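Local coordinates for protein exopolyphosphatase (PDB 3MDQ) that probably hydrolyses inorganic polyphosphate from its chain ends, releasing orthophosphate, at residues 163-176 / 267-279. Residues are numbered along the deposited sequence; the frame is centred on the assembly and turned at random. Where two conformers were deposited one is given.
Sequences GQRLIDRFHVHDPM and ELRADMVVVAICL. With SO4 (sulfate ion), chain G; SO4 (sulfate ion), chain E; SO4 (sulfate ion), chain F.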
ATOM      1  N   GLY A 163      -1.893  -6.713  -6.436  1.00 10.73           N
ATOM      2  CA  GLY A 163      -3.057  -6.909  -7.303  1.00 11.89           C
ATOM      3  C   GLY A 163      -2.772  -6.882  -8.775  1.00 11.89           C
ATOM      4  O   GLY A 163      -3.439  -7.577  -9.514  1.00 11.19           O
ATOM      5  N   GLN A 164      -1.835  -6.047  -9.212  1.00 11.32           N
ATOM      6  CA  GLN A 164      -1.483  -6.034 -10.647  1.00 12.20           C
ATOM      7  C   GLN A 164      -0.915  -7.383 -11.065  1.00 11.54           C
ATOM      8  O   GLN A 164      -1.228  -7.887 -12.154  1.00 10.99           O
ATOM      9  CB  GLN A 164      -0.487  -4.896 -10.951  1.00 12.86           C
ATOM     10  CG  GLN A 164      -0.077  -4.780 -12.432  1.00 15.33           C
ATOM     11  CD  GLN A 164      -1.208  -4.228 -13.271  1.00 15.95           C
ATOM     12  OE1 GLN A 164      -1.503  -3.038 -13.181  1.00 21.72           O
ATOM     13  NE2 GLN A 164      -1.881  -5.087 -14.034  1.00 17.91           N
ATOM     14  N   ARG A 165      -0.078  -7.978 -10.212  1.00 10.61           N
ATOM     15  CA  ARG A 165       0.444  -9.312 -10.512  1.00  9.91           C
ATOM     16  C   ARG A 165      -0.661 -10.338 -10.570  1.00 11.05           C
ATOM     17  O   ARG A 165      -0.664 -11.160 -11.473  1.00 11.20           O
ATOM     18  CB  ARG A 165       1.470  -9.757  -9.468  1.00 11.53           C
ATOM     19  CG  ARG A 165       2.712  -8.903  -9.396  1.00 11.16           C
ATOM     20  CD  ARG A 165       3.687  -9.567  -8.374  1.00 12.15           C
ATOM     21  NE  ARG A 165       4.884  -8.782  -8.165  1.00 13.92           N
ATOM     22  CZ  ARG A 165       6.025  -8.945  -8.845  1.00 18.23           C
ATOM     23  NH1 ARG A 165       6.107  -9.838  -9.822  1.00 17.45           N
ATOM     24  NH2 ARG A 165       7.070  -8.199  -8.545  1.00 20.18           N
ATOM     25  N   LEU A 166      -1.597 -10.293  -9.630  1.00  9.86           N
ATOM     26  CA  LEU A 166      -2.670 -11.284  -9.560  1.00  9.15           C
ATOM     27  C   LEU A 166      -3.536 -11.225 -10.804  1.00  9.60           C
ATOM     28  O   LEU A 166      -3.802 -12.283 -11.400  1.00 10.03           O
ATOM     29  CB  LEU A 166      -3.530 -11.091  -8.329  1.00  9.64           C
ATOM     30  CG  LEU A 166      -2.823 -11.315  -6.983  1.00 10.49           C
ATOM     31  CD1 LEU A 166      -3.800 -11.075  -5.849  1.00 12.16           C
ATOM     32  CD2 LEU A 166      -2.124 -12.690  -6.889  1.00 13.36           C
ATOM     33  N   ILE A 167      -3.958 -10.028 -11.245  1.00  9.16           N
ATOM     34  CA  ILE A 167      -4.865  -9.936 -12.382  1.00  9.62           C
ATOM     35  C   ILE A 167      -4.138 -10.201 -13.714  1.00 11.39           C
ATOM     36  O   ILE A 167      -4.784 -10.500 -14.724  1.00 12.35           O
ATOM     37  CB  ILE A 167      -5.650  -8.616 -12.455  1.00  9.83           C
ATOM     38  CG1 ILE A 167      -4.749  -7.403 -12.686  1.00 10.38           C
ATOM     39  CG2 ILE A 167      -6.508  -8.439 -11.175  1.00 11.87           C
ATOM     40  CD1 ILE A 167      -5.472  -6.127 -12.752  1.00 14.01           C
ATOM     41  N   ASP A 168      -2.814 -10.085 -13.746  1.00 10.18           N
ATOM     42  CA  ASP A 168      -2.062 -10.384 -14.961  1.00 11.98           C
ATOM     43  C   ASP A 168      -1.690 -11.831 -15.069  1.00 11.73           C
ATOM     44  O   ASP A 168      -1.582 -12.353 -16.186  1.00 12.85           O
ATOM     45  CB  ASP A 168      -0.781  -9.533 -15.020  1.00 13.41           C
ATOM     46  CG  ASP A 168      -1.057  -8.090 -15.342  1.00 18.94           C
ATOM     47  OD1 ASP A 168      -2.216  -7.709 -15.618  1.00 21.19           O
ATOM     48  OD2 ASP A 168      -0.064  -7.329 -15.360  1.00 18.29           O
ATOM     49  N   ARG A 169      -1.452 -12.494 -13.942  1.00 11.57           N
ATOM     50  CA  ARG A 169      -1.021 -13.879 -13.969  1.00 14.79           C
ATOM     51  C   ARG A 169      -2.176 -14.838 -14.075  1.00 13.38           C
ATOM     52  O   ARG A 169      -1.991 -15.949 -14.618  1.00 14.49           O
ATOM     53  CB  ARG A 169      -0.149 -14.202 -12.762  1.00 17.03           C
ATOM     54  CG  ARG A 169      -0.834 -14.334 -11.499  1.00 24.05           C
ATOM     55  CD  ARG A 169       0.180 -14.127 -10.304  1.00 33.39           C
ATOM     56  NE  ARG A 169       1.507 -14.694 -10.590  1.00 34.93           N
ATOM     57  CZ  ARG A 169       1.817 -15.977 -10.486  1.00 41.13           C
ATOM     58  NH1 ARG A 169       0.895 -16.853 -10.096  1.00 46.16           N
ATOM     59  NH2 ARG A 169       3.054 -16.397 -10.781  1.00 33.61           N
ATOM     60  N   PHE A 170      -3.353 -14.406 -13.602  1.00 12.46           N
ATOM     61  CA  PHE A 170      -4.563 -15.202 -13.622  1.00 12.80           C
ATOM     62  C   PHE A 170      -5.615 -14.457 -14.462  1.00 19.74           C
ATOM     63  O   PHE A 170      -5.588 -13.221 -14.552  1.00 19.91           O
ATOM     64  CB  PHE A 170      -5.096 -15.417 -12.231  1.00 14.87           C
ATOM     65  CG  PHE A 170      -4.146 -16.127 -11.294  1.00 15.17           C
ATOM     66  CD1 PHE A 170      -3.784 -17.447 -11.539  1.00 17.68           C
ATOM     67  CD2 PHE A 170      -3.632 -15.516 -10.208  1.00 14.85           C
ATOM     68  CE1 PHE A 170      -2.916 -18.119 -10.673  1.00 15.04           C
ATOM     69  CE2 PHE A 170      -2.721 -16.186  -9.368  1.00 19.55           C
ATOM     70  CZ  PHE A 170      -2.415 -17.498  -9.596  1.00 15.99           C
ATOM     71  N   HIS A 171      -6.492 -15.209 -15.102  1.00 15.27           N
ATOM     72  CA  HIS A 171      -7.653 -14.626 -15.785  1.00 14.51           C
ATOM     73  C   HIS A 171      -8.846 -14.646 -14.838  1.00 14.28           C
ATOM     74  O   HIS A 171      -9.537 -15.678 -14.678  1.00 15.59           O
ATOM     75  CB  HIS A 171      -7.979 -15.376 -17.050  1.00 16.33           C
ATOM     76  CG  HIS A 171      -9.166 -14.824 -17.778  1.00 21.38           C
ATOM     77  ND1 HIS A 171      -9.838 -15.527 -18.759  1.00 30.69           N
ATOM     78  CD2 HIS A 171      -9.824 -13.647 -17.642  1.00 29.92           C
ATOM     79  CE1 HIS A 171     -10.840 -14.791 -19.212  1.00 30.71           C
ATOM     80  NE2 HIS A 171     -10.857 -13.650 -18.547  1.00 26.38           N
ATOM     81  N   VAL A 172      -9.103 -13.497 -14.203  1.00 13.77           N
ATOM     82  CA  VAL A 172     -10.264 -13.340 -13.346  1.00 13.69           C
ATOM     83  C   VAL A 172     -11.353 -12.743 -14.228  1.00 12.46           C
ATOM     84  O   VAL A 172     -11.123 -11.771 -14.932  1.00 16.17           O
ATOM     85  CB  VAL A 172      -9.969 -12.371 -12.200  1.00 15.00           C
ATOM     86  CG1 VAL A 172     -11.192 -12.262 -11.304  1.00 19.04           C
ATOM     87  CG2 VAL A 172      -8.685 -12.861 -11.420  1.00 19.73           C
ATOM     88  N   HIS A 173     -12.529 -13.350 -14.197  1.00 11.73           N
ATOM     89  CA  HIS A 173     -13.624 -12.908 -15.046  1.00 11.89           C
ATOM     90  C   HIS A 173     -14.308 -11.658 -14.500  1.00 10.71           C
ATOM     91  O   HIS A 173     -14.158 -11.294 -13.331  1.00 11.68           O
ATOM     92  CB  HIS A 173     -14.619 -14.036 -15.258  1.00 11.34           C
ATOM     93  CG  HIS A 173     -14.032 -15.187 -16.006  1.00 12.26           C
ATOM     94  ND1 HIS A 173     -13.291 -16.174 -15.380  1.00 13.08           N
ATOM     95  CD2 HIS A 173     -14.038 -15.489 -17.326  1.00 16.05           C
ATOM     96  CE1 HIS A 173     -12.871 -17.034 -16.298  1.00 13.96           C
ATOM     97  NE2 HIS A 173     -13.335 -16.663 -17.481  1.00 16.41           N
ATOM     98  N   ASP A 174     -15.046 -10.991 -15.378  1.00 11.75           N
ATOM     99  CA  ASP A 174     -15.682  -9.706 -15.113  1.00 10.52           C
ATOM    100  C   ASP A 174     -17.174  -9.840 -15.377  1.00 10.55           C
ATOM    101  O   ASP A 174     -17.628  -9.719 -16.555  1.00 13.28           O
ATOM    102  CB  ASP A 174     -15.088  -8.689 -16.078  1.00 10.62           C
ATOM    103  CG  ASP A 174     -15.631  -7.308 -15.891  1.00 14.59           C
ATOM    104  OD1 ASP A 174     -15.932  -6.928 -14.755  1.00 12.89           O
ATOM    105  OD2 ASP A 174     -15.692  -6.567 -16.899  1.00 17.87           O
ATOM    106  N   PRO A 175     -17.970 -10.113 -14.345  1.00  8.89           N
ATOM    107  CA  PRO A 175     -17.655 -10.205 -12.918  1.00 10.47           C
ATOM    108  C   PRO A 175     -17.123 -11.575 -12.504  1.00  9.58           C
ATOM    109  O   PRO A 175     -17.123 -12.540 -13.273  1.00 11.05           O
ATOM    110  CB  PRO A 175     -18.996  -9.924 -12.265  1.00 10.79           C
ATOM    111  CG  PRO A 175     -19.934 -10.565 -13.194  1.00 12.38           C
ATOM    112  CD  PRO A 175     -19.409 -10.227 -14.573  1.00 11.16           C
HETATM  113  N   MSE A 176     -16.633 -11.639 -11.277  0.50 10.22           N
HETATM  114  CA  MSE A 176     -15.968 -12.831 -10.763  0.50 11.51           C
HETATM  115  C   MSE A 176     -16.920 -14.021 -10.715  0.50 11.80           C
HETATM  116  O   MSE A 176     -18.098 -13.880 -10.398  0.50 11.48           O
HETATM  117  CB  MSE A 176     -15.389 -12.523  -9.374  0.50 11.00           C
HETATM  118  CG  MSE A 176     -14.894 -13.724  -8.627  0.50  7.16           C
HETATM  119 SE   MSE A 176     -13.964 -13.301  -6.990  0.38 14.36          SE
HETATM  120  CE  MSE A 176     -12.507 -12.223  -7.831  0.50  7.61           C
ATOM    121  N   GLU A 267      -8.612   4.077 -11.685  1.00 15.52           N
ATOM    122  CA  GLU A 267      -8.647   2.956 -12.646  1.00 18.00           C
ATOM    123  C   GLU A 267      -7.818   1.731 -12.240  1.00 14.93           C
ATOM    124  O   GLU A 267      -8.306   0.596 -12.266  1.00 14.04           O
ATOM    125  CB  GLU A 267      -8.203   3.399 -14.038  1.00 20.09           C
ATOM    126  CG  GLU A 267      -8.616   2.380 -15.146  1.00 24.87           C
ATOM    127  CD  GLU A 267      -7.544   1.358 -15.535  1.00 40.55           C
ATOM    128  OE1 GLU A 267      -6.368   1.545 -15.159  1.00 40.87           O
ATOM    129  OE2 GLU A 267      -7.875   0.362 -16.250  1.00 42.48           O
ATOM    130  N   LEU A 268      -6.567   1.923 -11.837  1.00 15.04           N
ATOM    131  CA  LEU A 268      -5.736   0.763 -11.529  1.00 13.25           C
ATOM    132  C   LEU A 268      -6.230   0.024 -10.292  1.00 11.56           C
ATOM    133  O   LEU A 268      -6.154  -1.204 -10.209  1.00 14.48           O
ATOM    134  CB  LEU A 268      -4.260   1.171 -11.360  1.00 14.21           C
ATOM    135  CG  LEU A 268      -3.582   1.594 -12.675  1.00 16.49           C
ATOM    136  CD1 LEU A 268      -2.227   2.258 -12.353  1.00 25.21           C
ATOM    137  CD2 LEU A 268      -3.384   0.426 -13.651  1.00 22.18           C
ATOM    138  N   ARG A 269      -6.773   0.765  -9.347  1.00 11.37           N
ATOM    139  CA  ARG A 269      -7.391   0.128  -8.178  1.00 14.60           C
ATOM    140  C   ARG A 269      -8.706  -0.579  -8.547  1.00 13.03           C
ATOM    141  O   ARG A 269      -8.921  -1.707  -8.116  1.00 13.38           O
ATOM    142  CB  ARG A 269      -7.581   1.125  -7.071  1.00 15.52           C
ATOM    143  CG  ARG A 269      -7.917   0.468  -5.695  1.00 16.47           C
ATOM    144  CD  ARG A 269      -8.052   1.544  -4.643  1.00 15.82           C
ATOM    145  NE  ARG A 269      -6.817   2.299  -4.613  1.00 15.26           N
ATOM    146  CZ  ARG A 269      -6.695   3.577  -4.294  1.00 21.47           C
ATOM    147  NH1 ARG A 269      -7.733   4.325  -3.905  1.00 25.20           N
ATOM    148  NH2 ARG A 269      -5.495   4.118  -4.344  1.00 21.05           N
ATOM    149  N   ALA A 270      -9.545   0.027  -9.365  1.00 12.49           N
ATOM    150  CA  ALA A 270     -10.732  -0.668  -9.874  1.00 10.69           C
ATOM    151  C   ALA A 270     -10.368  -2.005 -10.501  1.00  9.83           C
ATOM    152  O   ALA A 270     -11.083  -2.996 -10.312  1.00 11.68           O
ATOM    153  CB  ALA A 270     -11.485   0.201 -10.884  1.00 12.12           C
ATOM    154  N   ASP A 271      -9.261  -2.048 -11.222  1.00  9.60           N
ATOM    155  CA  ASP A 271      -8.856  -3.284 -11.865  1.00 11.65           C
ATOM    156  C   ASP A 271      -8.512  -4.414 -10.897  1.00 11.75           C
ATOM    157  O   ASP A 271      -8.823  -5.578 -11.187  1.00 13.30           O
ATOM    158  CB  ASP A 271      -7.664  -3.072 -12.764  1.00 13.11           C
ATOM    159  CG  ASP A 271      -7.955  -2.181 -13.949  1.00 19.83           C
ATOM    160  OD1 ASP A 271      -9.136  -2.029 -14.319  1.00 20.03           O
ATOM    161  OD2 ASP A 271      -6.953  -1.632 -14.491  1.00 19.70           O
HETATM  162  N   MSE A 272      -7.876  -4.089  -9.772  0.50 11.11           N
HETATM  163  CA  MSE A 272      -7.384  -5.120  -8.856  0.50 12.34           C
HETATM  164  C   MSE A 272      -8.176  -5.285  -7.553  0.50 12.99           C
HETATM  165  O   MSE A 272      -7.913  -6.231  -6.795  0.50 11.11           O
HETATM  166  CB  MSE A 272      -5.929  -4.835  -8.499  0.50 13.85           C
HETATM  167  CG  MSE A 272      -5.732  -3.540  -7.802  0.50 12.14           C
HETATM  168 SE   MSE A 272      -3.952  -3.573  -7.057  0.25 15.75          SE
HETATM  169  CE  MSE A 272      -4.423  -4.112  -5.225  0.50 15.34           C
ATOM    170  N   VAL A 273      -9.135  -4.398  -7.277  1.00 11.99           N
ATOM    171  CA  VAL A 273      -9.773  -4.368  -5.956  1.00 10.45           C
ATOM    172  C   VAL A 273     -10.530  -5.641  -5.601  1.00 10.18           C
ATOM    173  O   VAL A 273     -10.617  -5.966  -4.418  1.00 10.38           O
ATOM    174  CB  VAL A 273     -10.610  -3.084  -5.758  1.00 12.61           C
ATOM    175  CG1 VAL A 273     -11.907  -3.138  -6.542  1.00 11.58           C
ATOM    176  CG2 VAL A 273     -10.842  -2.812  -4.268  1.00 13.51           C
ATOM    177  N   VAL A 274     -11.057  -6.346  -6.604  1.00 10.04           N
ATOM    178  CA  VAL A 274     -11.786  -7.588  -6.294  1.00  9.87           C
ATOM    179  C   VAL A 274     -10.821  -8.714  -5.806  1.00 10.63           C
ATOM    180  O   VAL A 274     -11.071  -9.379  -4.782  1.00  9.40           O
ATOM    181  CB  VAL A 274     -12.634  -8.059  -7.458  1.00 10.57           C
ATOM    182  CG1 VAL A 274     -13.471  -9.304  -6.989  1.00 10.91           C
ATOM    183  CG2 VAL A 274     -13.580  -6.912  -7.945  1.00 12.65           C
ATOM    184  N   VAL A 275      -9.686  -8.901  -6.479  1.00 10.29           N
ATOM    185  CA  VAL A 275      -8.714  -9.853  -5.966  1.00 10.65           C
ATOM    186  C   VAL A 275      -8.141  -9.428  -4.623  1.00  9.98           C
ATOM    187  O   VAL A 275      -7.871 -10.258  -3.757  1.00 10.85           O
ATOM    188  CB  VAL A 275      -7.600 -10.191  -7.012  1.00 13.39           C
ATOM    189  CG1 VAL A 275      -8.232 -10.899  -8.234  1.00 13.04           C
ATOM    190  CG2 VAL A 275      -6.806  -8.970  -7.461  1.00 13.33           C
ATOM    191  N   ALA A 276      -8.001  -8.115  -4.416  1.00  9.50           N
ATOM    192  CA  ALA A 276      -7.568  -7.610  -3.142  1.00  9.84           C
ATOM    193  C   ALA A 276      -8.552  -7.963  -2.035  1.00 10.45           C
ATOM    194  O   ALA A 276      -8.131  -8.406  -0.948  1.00 10.98           O
ATOM    195  CB  ALA A 276      -7.321  -6.078  -3.240  1.00  9.94           C
ATOM    196  N   ILE A 277      -9.854  -7.748  -2.274  0.50  9.98           N
ATOM    197  CA  ILE A 277     -10.859  -8.088  -1.242  0.50 10.97           C
ATOM    198  C   ILE A 277     -10.907  -9.595  -0.978  0.50 11.06           C
ATOM    199  O   ILE A 277     -11.158 -10.013   0.152  0.50 11.38           O
ATOM    200  CB  ILE A 277     -12.291  -7.464  -1.478  0.50 14.66           C
ATOM    201  CG1 ILE A 277     -12.739  -6.705  -0.196  0.50 13.35           C
ATOM    202  CG2 ILE A 277     -13.320  -8.552  -1.658  0.50 15.98           C
ATOM    203  CD1 ILE A 277     -13.708  -5.651  -0.366  0.50 20.13           C
ATOM    204  N   CYS A 278     -10.657 -10.426  -1.993  1.00 11.28           N
ATOM    205  CA  CYS A 278     -10.556 -11.872  -1.791  1.00 12.04           C
ATOM    206  C   CYS A 278      -9.383 -12.193  -0.873  1.00 10.75           C
ATOM    207  O   CYS A 278      -9.489 -13.065  -0.038  1.00 10.95           O
ATOM    208  CB  CYS A 278     -10.370 -12.604  -3.120  1.00 14.13           C
ATOM    209  SG  CYS A 278     -11.907 -12.619  -4.074  1.00 21.63           S
ATOM    210  N   LEU A 279      -8.256 -11.529  -1.064  1.00  8.94           N
ATOM    211  CA  LEU A 279      -7.085 -11.733  -0.171  1.00  9.66           C
ATOM    212  C   LEU A 279      -7.400 -11.318   1.252  1.00  8.15           C
ATOM    213  O   LEU A 279      -7.041 -12.014   2.197  1.00  9.16           O
ATOM    214  CB  LEU A 279      -5.856 -10.972  -0.688  1.00  8.16           C
ATOM    215  CG  LEU A 279      -4.585 -11.080   0.130  1.00 10.46           C
ATOM    216  CD1 LEU A 279      -4.198 -12.556   0.298  1.00 11.09           C
ATOM    217  CD2 LEU A 279      -3.462 -10.265  -0.513  1.00 11.57           C
TER
HETATM  218  S   SO4 G 320     -14.135 -11.945 -19.043  0.70 21.55           S
HETATM  219  O1  SO4 G 320     -13.984 -13.185 -19.817  0.70 23.12           O
HETATM  220  O2  SO4 G 320     -12.780 -11.693 -18.511  0.70 27.95           O
HETATM  221  O3  SO4 G 320     -15.178 -12.074 -18.082  0.70 16.03           O
HETATM  222  O4  SO4 G 320     -14.497 -10.834 -19.929  0.70 29.15           O
HETATM  223  S   SO4 E 318      -3.317   1.413  -5.548  0.70 15.71           S
HETATM  224  O1  SO4 E 318      -3.879   1.046  -6.888  0.70 15.77           O
HETATM  225  O2  SO4 E 318      -2.097   0.746  -5.173  0.70 14.48           O
HETATM  226  O3  SO4 E 318      -4.316   0.977  -4.520  0.70 12.34           O
HETATM  227  O4  SO4 E 318      -3.100   2.863  -5.411  0.70 15.71           O
HETATM  228  S   SO4 F 319      -4.967   6.697  -1.587  0.70 28.64           S
HETATM  229  O1  SO4 F 319      -5.587   6.730  -2.916  0.70 35.68           O
HETATM  230  O2  SO4 F 319      -3.735   5.921  -1.669  0.70 29.55           O
HETATM  231  O3  SO4 F 319      -5.906   6.069  -0.663  0.70 27.78           O
HETATM  232  O4  SO4 F 319      -4.658   8.060  -1.146  0.70 37.37           O
HETATM  233  O   HOH W   1      -3.683  -2.922 -10.719  1.00 20.76           O
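V275 points its side chain into the short helix 163-169 and the loop that follows it. From CB, which sits 4.1 Å from L166 CD1, the chain forks. CG1 reaches the loop, where it meets V172 CG2 at 3.8 Å. CG2, held between the backbone N and the carbonyl carbon (chi1 -64° places CG1 opposite that carbon), touches I167 CG2 at 3.8 Å and packs against L166 CB. One turn earlier the selenomethionine M272 lies against G163, its SE 3.5 Å from G163 CA; in the modelled conformer, a CB on the glycine would crowd that selenium. I167 crosses D271 at about a right angle, CD1 on D271 CB, while the D271 carboxylate turns to R256 in a salt bridge. The two helix axes cross at 85°, 8.6 Å apart, in the half of this actin-like ATPase fold built on the sheet containing strands 133-138 and 206-210. Farther along, the selenomethionine M176, in the conformer modelled, lays SE 3.6 Å from C278 SG. A water bridges Q164 OE1, weakly, and L268 O. Elsewhere on helix 267-286, R269 holds two sulfate ions, probably from the crystallisation liquor, at its guanidinium edge: NE and NH2 grip one, NE to O3 at 2.8 Å, and NH2 donates to O1 of the other. A leucine here offers no N-H, and without the guanidinium and its positive charge both sulfates would probably be held less firmly.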